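Local coordinates for protein 4-amino-4-deoxychorismate lyase (Legionella pneumophila, PDB 3LUL) that belongs to the class IV aminotransferase fold family of pyridoxal phosphate proteins and carries the cofactor bound covalently to a lysine of its own chain, at residues Asn179-Leu182 against Ile187-Thr190; Val233-Ser238 against Arg243-Leu248; Pro191-Gly196 against Ile201-Leu206. All coordinates share one frame; numbering follows the deposited sequence. Where two conformers were deposited one is given.

Contact 1: residues Asn179-Leu182 against Ile187-Thr190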
ATOM      1  N   ASN B 179     -12.459   3.013 -13.228  1.00  8.92           N
ATOM      2  CA  ASN B 179     -13.008   1.781 -13.743  1.00  9.63           C
ATOM      3  C   ASN B 179     -13.021   1.845 -15.273  1.00  8.50           C
ATOM      4  O   ASN B 179     -13.009   2.935 -15.860  1.00 10.20           O
ATOM      5  CB  ASN B 179     -14.426   1.549 -13.202  1.00  7.96           C
ATOM      6  CG  ASN B 179     -14.435   1.233 -11.694  1.00  8.01           C
ATOM      7  OD1 ASN B 179     -14.954   1.996 -10.902  1.00 10.57           O
ATOM      8  ND2 ASN B 179     -13.824   0.107 -11.312  1.00  9.87           N
ATOM      9  N   LEU B 180     -13.056   0.675 -15.887  1.00  7.74           N
ATOM     10  CA  LEU B 180     -13.072   0.538 -17.348  1.00  8.22           C
ATOM     11  C   LEU B 180     -14.353  -0.048 -17.874  1.00  7.88           C
ATOM     12  O   LEU B 180     -14.893  -1.011 -17.333  1.00  6.50           O
ATOM     13  CB  LEU B 180     -11.925  -0.360 -17.813  1.00  8.82           C
ATOM     14  CG  LEU B 180     -11.761  -0.485 -19.341  1.00  9.66           C
ATOM     15  CD1 LEU B 180     -10.288  -0.545 -19.753  1.00 13.91           C
ATOM     16  CD2 LEU B 180     -12.446  -1.715 -19.848  1.00 12.34           C
ATOM     17  N   PHE B 181     -14.807   0.513 -18.997  1.00  7.72           N
ATOM     18  CA  PHE B 181     -15.975   0.049 -19.752  1.00 10.28           C
ATOM     19  C   PHE B 181     -15.520  -0.108 -21.199  1.00 10.03           C
ATOM     20  O   PHE B 181     -14.635   0.618 -21.665  1.00 10.54           O
ATOM     21  CB  PHE B 181     -17.114   1.083 -19.688  1.00  9.70           C
ATOM     22  CG  PHE B 181     -17.901   1.060 -18.387  1.00  7.70           C
ATOM     23  CD1 PHE B 181     -17.433   1.715 -17.260  1.00  8.81           C
ATOM     24  CD2 PHE B 181     -19.134   0.462 -18.326  1.00 12.60           C
ATOM     25  CE1 PHE B 181     -18.154   1.720 -16.091  1.00  8.33           C
ATOM     26  CE2 PHE B 181     -19.864   0.462 -17.145  1.00  9.67           C
ATOM     27  CZ  PHE B 181     -19.355   1.081 -16.026  1.00 10.72           C
ATOM     28  N   LEU B 182     -16.135  -1.026 -21.919  1.00 10.34           N
ATOM     29  CA  LEU B 182     -16.024  -1.016 -23.371  1.00 10.69           C
ATOM     30  C   LEU B 182     -17.370  -1.164 -24.022  1.00  8.06           C
ATOM     31  O   LEU B 182     -18.362  -1.552 -23.391  1.00  9.42           O
ATOM     32  CB  LEU B 182     -15.038  -2.075 -23.827  1.00 15.29           C
ATOM     33  CG  LEU B 182     -15.323  -3.503 -23.438  1.00 13.50           C
ATOM     34  CD1 LEU B 182     -16.232  -4.030 -24.511  1.00 14.03           C
ATOM     35  CD2 LEU B 182     -14.066  -4.414 -23.301  1.00 10.11           C
ATOM     36  N   ILE B 187     -23.357  -2.730 -27.199  1.00 10.58           N
ATOM     37  CA  ILE B 187     -23.533  -3.331 -25.881  1.00  7.88           C
ATOM     38  C   ILE B 187     -22.356  -2.911 -25.013  1.00  9.21           C
ATOM     39  O   ILE B 187     -21.208  -2.908 -25.480  1.00  7.46           O
ATOM     40  CB  ILE B 187     -23.594  -4.882 -25.957  1.00  9.15           C
ATOM     41  CG1 ILE B 187     -24.795  -5.311 -26.836  1.00 12.86           C
ATOM     42  CG2 ILE B 187     -23.647  -5.490 -24.535  1.00  7.58           C
ATOM     43  CD1 ILE B 187     -24.673  -6.702 -27.449  1.00 16.66           C
ATOM     44  N   LEU B 188     -22.678  -2.543 -23.769  1.00  7.52           N
ATOM     45  CA  LEU B 188     -21.692  -2.083 -22.792  1.00  8.05           C
ATOM     46  C   LEU B 188     -21.191  -3.287 -22.002  1.00  7.45           C
ATOM     47  O   LEU B 188     -21.984  -4.111 -21.597  1.00  9.01           O
ATOM     48  CB  LEU B 188     -22.317  -1.076 -21.831  1.00  9.44           C
ATOM     49  CG  LEU B 188     -22.485   0.328 -22.386  1.00 12.60           C
ATOM     50  CD1 LEU B 188     -23.782   0.985 -21.864  1.00 15.66           C
ATOM     51  CD2 LEU B 188     -21.238   1.159 -22.071  1.00 16.93           C
ATOM     52  N   TYR B 189     -19.878  -3.357 -21.760  1.00  8.05           N
ATOM     53  CA  TYR B 189     -19.267  -4.406 -20.948  1.00  8.58           C
ATOM     54  C   TYR B 189     -18.339  -3.744 -19.901  1.00 10.16           C
ATOM     55  O   TYR B 189     -17.730  -2.694 -20.165  1.00  9.74           O
ATOM     56  CB  TYR B 189     -18.456  -5.359 -21.819  1.00  9.74           C
ATOM     57  CG  TYR B 189     -19.251  -6.097 -22.863  1.00  9.80           C
ATOM     58  CD1 TYR B 189     -19.474  -5.535 -24.126  1.00 11.25           C
ATOM     59  CD2 TYR B 189     -19.795  -7.341 -22.595  1.00 15.75           C
ATOM     60  CE1 TYR B 189     -20.240  -6.220 -25.109  1.00 12.24           C
ATOM     61  CE2 TYR B 189     -20.528  -8.032 -23.563  1.00 16.96           C
ATOM     62  CZ  TYR B 189     -20.747  -7.460 -24.812  1.00 12.51           C
ATOM     63  OH  TYR B 189     -21.433  -8.126 -25.756  1.00 14.77           O
ATOM     64  N   THR B 190     -18.261  -4.337 -18.721  1.00 10.04           N
ATOM     65  CA  THR B 190     -17.370  -3.854 -17.681  1.00  8.53           C
ATOM     66  C   THR B 190     -16.980  -5.019 -16.758  1.00  7.41           C
ATOM     67  O   THR B 190     -17.745  -5.964 -16.602  1.00  9.79           O
ATOM     68  CB  THR B 190     -18.024  -2.694 -16.909  1.00  8.99           C
ATOM     69  OG1 THR B 190     -17.025  -1.991 -16.191  1.00 11.25           O
ATOM     70  CG2 THR B 190     -19.149  -3.173 -15.956  1.00  9.14           C
TER
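Thr190 OG1 donates to Leu180 O at 2.6 Å, the shortest polar bond between 179-182 and 187-190, approaching tilted from the carbonyl plane. A first torsion of -163° swings OG1 opposite the threonine's own backbone N and out to that carbonyl, with the side chain lying beside Phe181 and pointing the same way. The hydroxyl oxygen therefore also sits 3.6 Å above the Phe181 ring plane, over its centre, and Thr190 CB makes a CH-pi contact with the same face, 3.8 Å from the ring centroid. One small side chain thus ties up a main-chain oxygen and covers an aromatic face. Further along, Leu182 and Tyr189 form an antiparallel hydrogen-bonded pair, each N meeting the other residue's O at 2.9 Å with an N-H...O angle of 162°. These strands are the two arms of a short beta hairpin, 179-184 and 187-190, within the mixed sheet of this class IV aminotransferase fold. The two paired oxygens each take a C-H as well: Tyr189 O lies 3.3 Å from Phe181 CA, and Leu182 O lies 3.4 Å from Leu188 CA. On the face shared by the paired residues, Leu182 holds CG between its backbone N and carbonyl carbon (chi1 58°), which lets CD1 lie 3.6 Å from Tyr189 CD1 as the two side chains pass at a slant. The Tyr189 ring also has a cation-pi partner in Arg226. Phe181 turns to the other side of the sheet, where its ring meets that of Phe234 with nearly parallel planes and packs on Leu206 of helix 201-212.

Contact 2: residues Val233-Ser238 against Arg243-Leu248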
ATOM      1  N   VAL B 233     -13.714   2.308 -25.864  1.00  8.74           N
ATOM      2  CA  VAL B 233     -13.286   2.007 -24.525  1.00  8.27           C
ATOM      3  C   VAL B 233     -13.279   3.317 -23.796  1.00  9.58           C
ATOM      4  O   VAL B 233     -12.827   4.357 -24.334  1.00 10.34           O
ATOM      5  CB  VAL B 233     -11.861   1.422 -24.456  1.00 10.68           C
ATOM      6  CG1 VAL B 233     -11.460   1.149 -23.026  1.00  5.81           C
ATOM      7  CG2 VAL B 233     -11.752   0.109 -25.313  1.00 11.58           C
ATOM      8  N   PHE B 234     -13.724   3.288 -22.551  1.00 11.83           N
ATOM      9  CA  PHE B 234     -13.730   4.541 -21.719  1.00  7.19           C
ATOM     10  C   PHE B 234     -13.618   4.239 -20.226  1.00  7.95           C
ATOM     11  O   PHE B 234     -13.812   3.111 -19.777  1.00  9.27           O
ATOM     12  CB  PHE B 234     -14.954   5.432 -22.032  1.00  7.89           C
ATOM     13  CG  PHE B 234     -16.283   4.882 -21.559  1.00  8.96           C
ATOM     14  CD1 PHE B 234     -16.711   5.079 -20.250  1.00  7.46           C
ATOM     15  CD2 PHE B 234     -17.096   4.150 -22.422  1.00  8.93           C
ATOM     16  CE1 PHE B 234     -17.948   4.597 -19.832  1.00  9.73           C
ATOM     17  CE2 PHE B 234     -18.340   3.648 -22.009  1.00 12.70           C
ATOM     18  CZ  PHE B 234     -18.762   3.865 -20.726  1.00 10.81           C
ATOM     19  N   LEU B 235     -13.259   5.255 -19.461  1.00  8.60           N
ATOM     20  CA  LEU B 235     -13.019   5.103 -18.018  1.00  8.68           C
ATOM     21  C   LEU B 235     -13.963   5.971 -17.209  1.00 11.23           C
ATOM     22  O   LEU B 235     -14.464   6.959 -17.717  1.00  9.54           O
ATOM     23  CB  LEU B 235     -11.611   5.537 -17.699  1.00  9.01           C
ATOM     24  CG  LEU B 235     -10.499   4.920 -18.554  1.00 10.62           C
ATOM     25  CD1 LEU B 235      -9.145   5.582 -18.219  1.00 12.25           C
ATOM     26  CD2 LEU B 235     -10.441   3.420 -18.352  1.00  9.28           C
ATOM     27  N   THR B 236     -14.163   5.623 -15.942  1.00  8.88           N
ATOM     28  CA  THR B 236     -15.077   6.366 -15.100  1.00 10.06           C
ATOM     29  C   THR B 236     -14.452   6.596 -13.724  1.00  8.67           C
ATOM     30  O   THR B 236     -13.820   5.703 -13.157  1.00  8.71           O
ATOM     31  CB  THR B 236     -16.455   5.625 -14.914  1.00  9.20           C
ATOM     32  OG1 THR B 236     -16.261   4.382 -14.219  1.00 10.32           O
ATOM     33  CG2 THR B 236     -17.158   5.319 -16.267  1.00  6.68           C
ATOM     34  N   ASN B 237     -14.650   7.798 -13.204  1.00  8.58           N
ATOM     35  CA  ASN B 237     -14.415   8.104 -11.802  1.00  9.61           C
ATOM     36  C   ASN B 237     -15.155   9.383 -11.400  1.00  9.54           C
ATOM     37  O   ASN B 237     -15.743  10.054 -12.252  1.00  9.16           O
ATOM     38  CB  ASN B 237     -12.923   8.143 -11.445  1.00  9.90           C
ATOM     39  CG  ASN B 237     -12.160   9.291 -12.091  1.00 13.41           C
ATOM     40  OD1 ASN B 237     -12.729  10.310 -12.469  1.00 15.26           O
ATOM     41  ND2 ASN B 237     -10.838   9.135 -12.186  1.00 14.60           N
ATOM     42  N   SER B 238     -15.161   9.685 -10.107  1.00  9.00           N
ATOM     43  CA  SER B 238     -16.031  10.757  -9.589  1.00  9.86           C
ATOM     44  C   SER B 238     -15.542  12.101 -10.034  1.00  9.85           C
ATOM     45  O   SER B 238     -16.343  12.960 -10.317  1.00 11.09           O
ATOM     46  CB  SER B 238     -16.068  10.756  -8.048  1.00 13.24           C
ATOM     47  OG  SER B 238     -16.809   9.686  -7.569  1.00 19.02           O
ATOM     48  N   ARG B 243     -14.095   9.392 -19.242  1.00 10.57           N
ATOM     49  CA  ARG B 243     -12.894   9.790 -19.980  1.00 10.67           C
ATOM     50  C   ARG B 243     -12.737   8.803 -21.129  1.00 12.10           C
ATOM     51  O   ARG B 243     -12.737   7.576 -20.937  1.00 11.22           O
ATOM     52  CB  ARG B 243     -11.683   9.763 -19.061  1.00 15.26           C
ATOM     53  CG  ARG B 243     -10.358  10.265 -19.667  1.00 21.31           C
ATOM     54  CD  ARG B 243     -10.124  11.780 -19.444  1.00 24.09           C
ATOM     55  NE  ARG B 243      -8.961  12.276 -20.216  1.00 22.35           N
ATOM     56  CZ  ARG B 243      -7.726  12.473 -19.736  1.00 20.73           C
ATOM     57  NH1 ARG B 243      -7.423  12.203 -18.466  1.00 28.51           N
ATOM     58  NH2 ARG B 243      -6.754  12.908 -20.542  1.00 24.19           N
ATOM     59  N   ARG B 244     -12.621   9.348 -22.341  1.00 10.03           N
ATOM     60  CA  ARG B 244     -12.514   8.517 -23.528  1.00  8.90           C
ATOM     61  C   ARG B 244     -11.109   7.974 -23.627  1.00  8.24           C
ATOM     62  O   ARG B 244     -10.157   8.647 -23.232  1.00 10.89           O
ATOM     63  CB  ARG B 244     -12.862   9.337 -24.781  1.00 10.00           C
ATOM     64  CG  ARG B 244     -14.286   9.855 -24.805  1.00 10.73           C
ATOM     65  CD  ARG B 244     -14.466  10.915 -25.880  1.00 14.21           C
ATOM     66  NE  ARG B 244     -15.732  11.645 -25.717  1.00 19.48           N
ATOM     67  CZ  ARG B 244     -16.912  11.335 -26.274  1.00 15.77           C
ATOM     68  NH1 ARG B 244     -17.051  10.298 -27.091  1.00 15.99           N
ATOM     69  NH2 ARG B 244     -17.976  12.099 -26.026  1.00 18.38           N
ATOM     70  N   VAL B 245     -10.994   6.760 -24.155  1.00  6.34           N
ATOM     71  CA  VAL B 245      -9.698   6.084 -24.331  1.00  7.51           C
ATOM     72  C   VAL B 245      -9.325   6.037 -25.816  1.00  7.44           C
ATOM     73  O   VAL B 245     -10.074   5.535 -26.643  1.00  9.13           O
ATOM     74  CB  VAL B 245      -9.709   4.670 -23.718  1.00  8.73           C
ATOM     75  CG1 VAL B 245      -8.394   3.888 -24.043  1.00  9.10           C
ATOM     76  CG2 VAL B 245      -9.931   4.738 -22.198  1.00  9.64           C
ATOM     77  N   LEU B 246      -8.166   6.602 -26.129  1.00  8.59           N
ATOM     78  CA  LEU B 246      -7.631   6.644 -27.486  1.00  9.78           C
ATOM     79  C   LEU B 246      -6.913   5.357 -27.837  1.00  9.73           C
ATOM     80  O   LEU B 246      -6.989   4.900 -28.969  1.00 11.22           O
ATOM     81  CB  LEU B 246      -6.687   7.841 -27.675  1.00 12.50           C
ATOM     82  CG  LEU B 246      -5.983   7.987 -29.046  1.00 12.28           C
ATOM     83  CD1 LEU B 246      -6.966   8.045 -30.209  1.00 15.99           C
ATOM     84  CD2 LEU B 246      -5.090   9.221 -29.049  1.00 16.95           C
ATOM     85  N   SER B 247      -6.220   4.762 -26.877  1.00  7.47           N
ATOM     86  CA  SER B 247      -5.396   3.603 -27.169  1.00  9.84           C
ATOM     87  C   SER B 247      -5.046   2.779 -25.951  1.00 10.00           C
ATOM     88  O   SER B 247      -4.961   3.318 -24.852  1.00  8.33           O
ATOM     89  CB  SER B 247      -4.099   4.020 -27.872  1.00  9.02           C
ATOM     90  OG  SER B 247      -3.287   4.882 -27.068  1.00  9.60           O
ATOM     91  N   LEU B 248      -4.784   1.487 -26.191  1.00  9.88           N
ATOM     92  CA  LEU B 248      -4.182   0.578 -25.210  1.00  9.51           C
ATOM     93  C   LEU B 248      -2.963  -0.063 -25.885  1.00 10.66           C
ATOM     94  O   LEU B 248      -3.123  -0.739 -26.899  1.00 12.15           O
ATOM     95  CB  LEU B 248      -5.157  -0.515 -24.778  1.00  8.99           C
ATOM     96  CG  LEU B 248      -4.573  -1.613 -23.868  1.00  8.39           C
ATOM     97  CD1 LEU B 248      -3.992  -1.051 -22.516  1.00  9.58           C
ATOM     98  CD2 LEU B 248      -5.584  -2.713 -23.647  1.00  8.46           C
TER
HETATM   99  O   HOH W   1     -12.629   4.524 -27.417  1.00  5.84           O
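Val245 CG2 presses on Leu235 CG at 3.7 Å, the two side chains crossing at about a right angle, while Val245 CB stands 4.0 Å from Val233 CB. The valine is the hub of the tight side of this antiparallel hairpin: with CG1 anti to the backbone N (chi1 174°), CG2 is left beside that N and turned to Leu235, while CB lies 3.2 Å from Val233 O. The backbone is equally close beside Leu235, which forms a hydrogen-bonded pair with Arg243: Leu235 N meets Arg243 O at 2.8 Å, and Arg243 N returns a bond to Leu235 O at 2.9 Å. At Val233 and Val245 the side chains stay in touch but the backbone pairing opens. Val245 N still reaches Val233 O at 3.0 Å, though the bond is bent to 142°, and the return link runs through a water that accepts from Val233 N and lies 2.9 Å from Val245 O, to which it can donate. The Phe234-Arg244 face is looser: the two residues form a non-hydrogen-bonded pair with CA atoms 4.5 Å apart, yet their side chains diverge. Phe234 touches the other strand mainly through CB, its ring turned from the partner strand, and Arg244 leaves on this side for a salt bridge with Asp261. Arg243, on the Leu235 side, bends at chi2 and bonds through NE to His120 O. In the sheet, strand 232-237 has strand 179-184 as its other neighbour, and strand 241-248 pairs in parallel with strand 122-131. Helix 201-212 covers the face with Phe234 and Thr236 through Leu206, and Asp261 belongs to helix 258-269.

Contact 3: residues Pro191-Gly196 against Ile201-Leu206; sequences PRVEDG and ITRARL
Arg203 reaches from its helix to the loop at 191-196 and presents the edge of its guanidinium to Pro191 O, which NH2 meets at 3.0 Å. The bond is nearly straight, at 164°, and lies in the plane of both the guanidinium and the carbonyl. Setting CG opposite the backbone N (chi1 170°) and keeping the chain extended as far as NE spans the distance between helix and loop, where the nearest CA atoms, of Pro191 and Arg203, are 10.2 Å apart. A water also lies at this edge in the guanidinium plane, 2.9 Å from Arg203 NE, and it donates to Pro191 O at 2.7 Å. One carbonyl oxygen is thus gripped both directly and through water, which should fix the rotation of the guanidinium. Arg203 NH2 has a second, charged partner in Glu219. Val193 crosses the arginine obliquely; in the conformer given, its CG2 lies a loose 4.0 Å from Arg203 NH1. Helix 201-212 begins at the cofactor site: Ile201 N and Thr202 OG1 bind phosphate oxygens of the modified residue LLP at position 141, so the contact ties the loop to a phosphate-binding helix start, a recurring feature of pyridoxal phosphate enzymes. Across the loop, just before the 3-10 turn 193-195, Arg192 N bonds to Asp195 OD2 at 2.9 Å, meeting it from above the carboxylate plane. In the conformer given, and so less certainly, Arg192 adds a salt bridge from NH2 to Asp195 OD1 at 3.3 Å, with Glu194 CB over one face of its guanidinium, offset toward the rim. Asp195 OD1 is also hydrogen-bonded to Ser221 OG.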
ATOM      1  N   PRO B 191     -15.751  -5.002 -16.227  1.00  9.09           N
ATOM      2  CA  PRO B 191     -15.373  -6.107 -15.337  1.00 10.81           C
ATOM      3  C   PRO B 191     -16.322  -6.279 -14.154  1.00 10.14           C
ATOM      4  O   PRO B 191     -16.900  -5.290 -13.657  1.00 10.16           O
ATOM      5  CB  PRO B 191     -13.969  -5.678 -14.880  1.00  7.52           C
ATOM      6  CG  PRO B 191     -13.407  -5.057 -16.090  1.00  7.66           C
ATOM      7  CD  PRO B 191     -14.563  -4.221 -16.619  1.00  7.87           C
ATOM      8  N   ARG B 192     -16.494  -7.531 -13.719  1.00 13.17           N
ATOM      9  CA  ARG B 192     -17.292  -7.876 -12.546  0.50 15.50           C
ATOM     10  C   ARG B 192     -16.627  -7.394 -11.267  1.00 17.76           C
ATOM     11  O   ARG B 192     -15.393  -7.300 -11.208  1.00 16.49           O
ATOM     12  CB  ARG B 192     -17.415  -9.399 -12.436  0.50 18.94           C
ATOM     13  CG  ARG B 192     -18.122 -10.082 -13.552  0.50 21.34           C
ATOM     14  CD  ARG B 192     -18.162 -11.612 -13.317  0.50 25.16           C
ATOM     15  NE  ARG B 192     -16.853 -12.152 -12.947  0.50 31.17           N
ATOM     16  CZ  ARG B 192     -16.664 -13.117 -12.053  0.50 30.93           C
ATOM     17  NH1 ARG B 192     -17.705 -13.659 -11.432  0.50 33.06           N
ATOM     18  NH2 ARG B 192     -15.435 -13.532 -11.769  0.50 30.90           N
ATOM     19  N   VAL B 193     -17.423  -7.112 -10.229  1.00 18.50           N
ATOM     20  CA  VAL B 193     -16.869  -6.803  -8.913  0.70 21.99           C
ATOM     21  C   VAL B 193     -15.937  -7.953  -8.476  1.00 19.88           C
ATOM     22  O   VAL B 193     -14.880  -7.703  -7.951  1.00 22.47           O
ATOM     23  CB  VAL B 193     -17.961  -6.567  -7.839  0.70 23.96           C
ATOM     24  CG1 VAL B 193     -17.320  -6.163  -6.513  0.70 25.85           C
ATOM     25  CG2 VAL B 193     -18.916  -5.484  -8.273  0.70 25.22           C
ATOM     26  N   GLU B 194     -16.321  -9.180  -8.783  1.00 21.07           N
ATOM     27  CA  GLU B 194     -15.550 -10.379  -8.413  1.00 23.13           C
ATOM     28  C   GLU B 194     -14.206 -10.537  -9.138  1.00 22.06           C
ATOM     29  O   GLU B 194     -13.401 -11.371  -8.729  1.00 21.83           O
ATOM     30  CB  GLU B 194     -16.390 -11.631  -8.653  1.00 22.97           C
ATOM     31  CG  GLU B 194     -17.670 -11.703  -7.844  1.00 32.06           C
ATOM     32  CD  GLU B 194     -18.944 -11.414  -8.644  1.00 37.90           C
ATOM     33  OE1 GLU B 194     -18.968 -10.498  -9.497  1.00 32.01           O
ATOM     34  OE2 GLU B 194     -19.931 -12.130  -8.411  1.00 44.89           O
ATOM     35  N   ASP B 195     -13.952  -9.749 -10.191  1.00 14.33           N
ATOM     36  CA  ASP B 195     -12.656  -9.761 -10.849  1.00 12.22           C
ATOM     37  C   ASP B 195     -11.558  -9.056 -10.029  1.00 11.79           C
ATOM     38  O   ASP B 195     -10.380  -9.094 -10.419  1.00 12.01           O
ATOM     39  CB  ASP B 195     -12.710  -9.143 -12.262  1.00 12.34           C
ATOM     40  CG  ASP B 195     -13.572  -9.921 -13.228  1.00 14.31           C
ATOM     41  OD1 ASP B 195     -13.608 -11.174 -13.120  1.00 14.47           O
ATOM     42  OD2 ASP B 195     -14.205  -9.254 -14.109  1.00 12.02           O
ATOM     43  N   GLY B 196     -11.938  -8.408  -8.918  1.00 14.61           N
ATOM     44  CA  GLY B 196     -11.013  -7.781  -8.001  1.00 17.11           C
ATOM     45  C   GLY B 196     -10.787  -6.303  -8.281  1.00 17.30           C
ATOM     46  O   GLY B 196      -9.654  -5.848  -8.449  1.00 19.37           O
ATOM     47  N   ILE B 201     -18.176   4.341  -7.524  1.00 10.08           N
ATOM     48  CA  ILE B 201     -19.483   4.996  -7.435  1.00 11.75           C
ATOM     49  C   ILE B 201     -19.969   5.388  -8.836  1.00  8.64           C
ATOM     50  O   ILE B 201     -21.150   5.286  -9.123  1.00 10.01           O
ATOM     51  CB  ILE B 201     -19.443   6.220  -6.497  1.00 10.85           C
ATOM     52  CG1 ILE B 201     -19.293   5.724  -5.034  1.00 13.98           C
ATOM     53  CG2 ILE B 201     -20.702   7.119  -6.612  1.00  9.37           C
ATOM     54  CD1 ILE B 201     -18.843   6.807  -4.068  1.00 11.40           C
ATOM     55  N   THR B 202     -19.064   5.873  -9.676  1.00  9.94           N
ATOM     56  CA  THR B 202     -19.451   6.357 -10.991  1.00  8.52           C
ATOM     57  C   THR B 202     -19.893   5.176 -11.823  1.00 10.73           C
ATOM     58  O   THR B 202     -20.935   5.223 -12.483  1.00 11.55           O
ATOM     59  CB  THR B 202     -18.323   7.190 -11.656  1.00 11.38           C
ATOM     60  OG1 THR B 202     -17.820   8.159 -10.725  1.00 11.03           O
ATOM     61  CG2 THR B 202     -18.833   7.947 -12.882  1.00 10.54           C
ATOM     62  N   ARG B 203     -19.109   4.106 -11.755  1.00 11.03           N
ATOM     63  CA  ARG B 203     -19.434   2.805 -12.359  1.00 10.46           C
ATOM     64  C   ARG B 203     -20.829   2.348 -11.957  1.00 10.32           C
ATOM     65  O   ARG B 203     -21.635   1.975 -12.795  1.00  9.06           O
ATOM     66  CB  ARG B 203     -18.386   1.764 -11.916  1.00  9.51           C
ATOM     67  CG  ARG B 203     -18.695   0.300 -12.243  1.00 11.54           C
ATOM     68  CD  ARG B 203     -17.735  -0.681 -11.548  1.00 11.66           C
ATOM     69  NE  ARG B 203     -17.966  -2.073 -11.959  1.00  9.47           N
ATOM     70  CZ  ARG B 203     -18.959  -2.865 -11.516  1.00  9.91           C
ATOM     71  NH1 ARG B 203     -19.841  -2.438 -10.630  1.00 13.49           N
ATOM     72  NH2 ARG B 203     -19.097  -4.086 -12.005  1.00 13.57           N
ATOM     73  N   ALA B 204     -21.102   2.360 -10.651  1.00  9.40           N
ATOM     74  CA  ALA B 204     -22.418   1.952 -10.130  1.00 11.72           C
ATOM     75  C   ALA B 204     -23.562   2.818 -10.671  1.00 13.06           C
ATOM     76  O   ALA B 204     -24.636   2.299 -11.032  1.00 13.16           O
ATOM     77  CB  ALA B 204     -22.402   2.005  -8.581  1.00 12.50           C
ATOM     78  N   ARG B 205     -23.342   4.136 -10.710  1.00 10.62           N
ATOM     79  CA  ARG B 205     -24.348   5.087 -11.234  1.00 11.10           C
ATOM     80  C   ARG B 205     -24.625   4.833 -12.710  1.00 11.06           C
ATOM     81  O   ARG B 205     -25.775   4.845 -13.149  1.00  9.72           O
ATOM     82  CB  ARG B 205     -23.899   6.540 -11.057  1.00 10.82           C
ATOM     83  CG  ARG B 205     -23.898   7.057  -9.595  1.00 16.10           C
ATOM     84  CD  ARG B 205     -23.127   8.368  -9.537  1.00 20.22           C
ATOM     85  NE  ARG B 205     -23.708   9.332 -10.473  1.00 23.42           N
ATOM     86  CZ  ARG B 205     -23.056  10.336 -11.069  1.00 24.97           C
ATOM     87  NH1 ARG B 205     -21.776  10.588 -10.822  1.00 23.61           N
ATOM     88  NH2 ARG B 205     -23.722  11.132 -11.909  1.00 34.24           N
ATOM     89  N   LEU B 206     -23.565   4.585 -13.465  1.00 11.16           N
ATOM     90  CA  LEU B 206     -23.680   4.336 -14.899  0.50 10.62           C
ATOM     91  C   LEU B 206     -24.504   3.068 -15.166  1.00 11.85           C
ATOM     92  O   LEU B 206     -25.405   3.065 -15.996  1.00 12.38           O
ATOM     93  CB  LEU B 206     -22.281   4.245 -15.520  0.50 10.88           C
ATOM     94  CG  LEU B 206     -22.154   4.233 -17.032  0.50  9.45           C
ATOM     95  CD1 LEU B 206     -20.782   4.709 -17.397  0.50  2.00           C
ATOM     96  CD2 LEU B 206     -22.446   2.864 -17.631  0.50  8.72           C
TER
HETATM   97  O   HOH W   2     -15.926  -2.779 -13.884  1.00  7.39           O

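Along the chain the order is contact 1, contact 3, contact 2, one after another with no overlap. Contacts 1 and 2 are two hairpins of one mixed sheet, their centres 10 Å apart, joined where strands 179-184 and 232-237 run side by side: Phe181 N meets Phe234 O, and Asn179 O meets Thr236 N. Contact 3 follows directly from strand 187-190, its centre 9 Å from contact 1 and 14 Å from contact 2. Its helix 201-212 lies across the two hairpins on one side of the sheet. Near the cofactor phosphate the helix start and the end of 233-238 converge, Thr202 and Ser238 both bonding to it.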